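Side-chain contact in uncharacterized protein (Bacteroides ovatus, PDB 3P02), which is of unknown function but pairs a DUF4973 region, probably of E-set type, with a BT_3044-like C-terminal region: residues E84-Q87 against K88-S91. Sequence-based numbering, arbitrary orientation. Where two conformers were deposited one is given.
Sequences ELPQ and KYYS
With chi1 at 64°, the CG of Tyr90 sits between its own backbone N and carbonyl carbon, which swings the phenol back over the turn that precedes it, past Leu85. Tyr89 takes the other course: CG anti to the carbonyl carbon (chi1 -64°) lays its ring alongside Pro86, both side chains heading in one direction. Pro86 CD packs on Tyr89 CD2 at 3.6 Å, the proline CG lying in plane at the ring edge, while Lys88 CG lies over one face of the ring, toward its rim. Leu85 enters between the two tyrosines: its CD1 touches CB of Tyr89 at 3.8 Å, and its CD2 meets Tyr90 CD2 at 3.7 Å as the two side chains run antiparallel. The backbone underneath is a short 3-10 turn within the DUF4973 region that joins strand 83-84, of a mixed sheet, to strand 90-91, at the edge of an antiparallel one. Its i+3 to i bonds run from Tyr89 N to Pro86 O (3.0 Å, N-H...O 161°) and, longer but nearly straight, from Tyr90 N to Gln87 O. That second carbonyl oxygen also stands 4.3 Å above the centre of the Tyr90 ring. At the far end of this ring, the hydroxyl donates to a water at 2.6 Å from Tyr90 OH, and the water passes its own protons to Leu85 O and Glu84 OE2. A phenylalanine in place of Tyr90 would probably leave this water without the hydroxyl that donates to it, and the ring without its link to Leu85 O and Glu84 OE2. A second water, near enough to both, could join Gln87 OE1 and Tyr90 O. Phe111 of strand 104-112 packs against both Leu85 and Tyr90, and Trp122 of strand 122-130 against Leu85 and Pro86.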
ATOM      1  N   GLU A  84       0.576 -14.324   0.260  1.00 10.56           N
ATOM      2  CA  GLU A  84      -0.016 -14.459   1.579  1.00  8.86           C
ATOM      3  C   GLU A  84       0.815 -13.716   2.614  1.00 12.92           C
ATOM      4  O   GLU A  84       2.023 -13.938   2.716  1.00 11.84           O
ATOM      5  CB  GLU A  84      -0.166 -15.939   1.960  1.00 10.71           C
ATOM      6  CG  GLU A  84      -0.806 -16.130   3.327  1.00 12.71           C
ATOM      7  CD  GLU A  84      -0.836 -17.588   3.757  1.00 21.50           C
ATOM      8  OE1 GLU A  84      -1.218 -18.442   2.930  1.00 17.80           O
ATOM      9  OE2 GLU A  84      -0.457 -17.882   4.912  1.00 22.01           O
ATOM     10  N   LEU A  85       0.157 -12.861   3.411  1.00  8.82           N
ATOM     11  CA  LEU A  85       0.859 -12.141   4.458  1.00  8.82           C
ATOM     12  C   LEU A  85       1.392 -13.145   5.512  1.00 11.56           C
ATOM     13  O   LEU A  85       0.590 -13.891   6.096  1.00 10.55           O
ATOM     14  CB  LEU A  85      -0.110 -11.133   5.118  1.00  7.67           C
ATOM     15  CG  LEU A  85       0.502 -10.287   6.244  1.00 10.26           C
ATOM     16  CD1 LEU A  85       1.580  -9.350   5.689  1.00  8.87           C
ATOM     17  CD2 LEU A  85      -0.574  -9.462   6.955  1.00  9.36           C
ATOM     18  N   PRO A  86       2.725 -13.219   5.761  1.00 11.46           N
ATOM     19  CA  PRO A  86       3.221 -14.160   6.785  1.00 12.19           C
ATOM     20  C   PRO A  86       2.632 -13.874   8.172  1.00 14.51           C
ATOM     21  O   PRO A  86       2.329 -12.720   8.537  1.00 13.31           O
ATOM     22  CB  PRO A  86       4.742 -13.957   6.765  1.00 12.80           C
ATOM     23  CG  PRO A  86       5.001 -13.455   5.353  1.00 15.57           C
ATOM     24  CD  PRO A  86       3.840 -12.513   5.098  1.00 11.80           C
ATOM     25  N   GLN A  87       2.492 -14.962   8.945  1.00 12.57           N
ATOM     26  CA  GLN A  87       1.842 -15.003  10.245  1.00 13.99           C
ATOM     27  C   GLN A  87       2.514 -14.095  11.305  1.00 16.20           C
ATOM     28  O   GLN A  87       1.839 -13.611  12.219  1.00 15.56           O
ATOM     29  CB  GLN A  87       1.726 -16.491  10.687  1.00 16.97           C
ATOM     30  CG  GLN A  87       2.169 -16.870  12.054  1.00 28.62           C
ATOM     31  CD  GLN A  87       1.232 -17.934  12.551  1.00 36.22           C
ATOM     32  OE1 GLN A  87       0.104 -17.634  12.936  1.00 24.24           O
ATOM     33  NE2 GLN A  87       1.636 -19.203  12.460  1.00 21.89           N
ATOM     34  N   LYS A  88       3.807 -13.809  11.156  1.00 12.40           N
ATOM     35  CA  LYS A  88       4.461 -12.923  12.117  1.00 13.65           C
ATOM     36  C   LYS A  88       3.928 -11.483  12.043  1.00 15.70           C
ATOM     37  O   LYS A  88       4.062 -10.736  13.011  1.00 16.41           O
ATOM     38  CB  LYS A  88       5.979 -12.943  11.937  1.00 15.41           C
ATOM     39  CG  LYS A  88       6.483 -12.419  10.595  1.00 16.49           C
ATOM     40  CD  LYS A  88       8.012 -12.358  10.663  1.00 25.30           C
ATOM     41  CE  LYS A  88       8.609 -11.608   9.520  1.00 31.57           C
ATOM     42  NZ  LYS A  88      10.042 -11.297   9.781  1.00 47.23           N
ATOM     43  N   TYR A  89       3.233 -11.136  10.945  1.00 12.09           N
ATOM     44  CA  TYR A  89       2.719  -9.780  10.780  1.00 11.11           C
ATOM     45  C   TYR A  89       1.304  -9.556  11.295  1.00 12.68           C
ATOM     46  O   TYR A  89       0.841  -8.400  11.269  1.00 12.13           O
ATOM     47  CB  TYR A  89       2.757  -9.390   9.313  1.00 10.34           C
ATOM     48  CG  TYR A  89       4.164  -9.330   8.777  1.00  9.91           C
ATOM     49  CD1 TYR A  89       5.042  -8.334   9.188  1.00 10.93           C
ATOM     50  CD2 TYR A  89       4.619 -10.267   7.855  1.00 11.83           C
ATOM     51  CE1 TYR A  89       6.345  -8.274   8.698  1.00 13.46           C
ATOM     52  CE2 TYR A  89       5.913 -10.209   7.347  1.00 12.66           C
ATOM     53  CZ  TYR A  89       6.775  -9.211   7.778  1.00 17.27           C
ATOM     54  OH  TYR A  89       8.060  -9.115   7.295  1.00 18.30           O
ATOM     55  N   TYR A  90       0.617 -10.604  11.792  1.00 10.20           N
ATOM     56  CA  TYR A  90      -0.731 -10.343  12.265  1.00 10.24           C
ATOM     57  C   TYR A  90      -1.131 -11.301  13.361  1.00 11.61           C
ATOM     58  O   TYR A  90      -0.501 -12.349  13.565  1.00 12.17           O
ATOM     59  CB  TYR A  90      -1.764 -10.452  11.083  1.00 10.51           C
ATOM     60  CG  TYR A  90      -1.855 -11.846  10.492  1.00 10.66           C
ATOM     61  CD1 TYR A  90      -2.642 -12.836  11.092  1.00 12.86           C
ATOM     62  CD2 TYR A  90      -1.070 -12.211   9.401  1.00 11.37           C
ATOM     63  CE1 TYR A  90      -2.662 -14.144  10.597  1.00 12.40           C
ATOM     64  CE2 TYR A  90      -1.093 -13.511   8.893  1.00 11.35           C
ATOM     65  CZ  TYR A  90      -1.884 -14.476   9.500  1.00 11.56           C
ATOM     66  OH  TYR A  90      -1.872 -15.757   9.017  1.00 13.53           O
ATOM     67  N   SER A  91      -2.238 -10.956  14.031  1.00  9.89           N
ATOM     68  CA  SER A  91      -2.881 -11.849  14.989  0.50 11.16           C
ATOM     69  C   SER A  91      -4.369 -11.568  15.036  1.00 15.17           C
ATOM     70  O   SER A  91      -4.811 -10.425  14.929  1.00 13.79           O
ATOM     71  CB  SER A  91      -2.257 -11.770  16.377  0.50 14.05           C
ATOM     72  OG  SER A  91      -2.624 -10.590  17.067  0.50 17.71           O
TER
HETATM   73  O   HOH W   1      -0.257 -16.300   7.040  1.00 14.68           O
HETATM   74  O   HOH W   2      -0.793 -15.145  13.356  1.00 20.24           O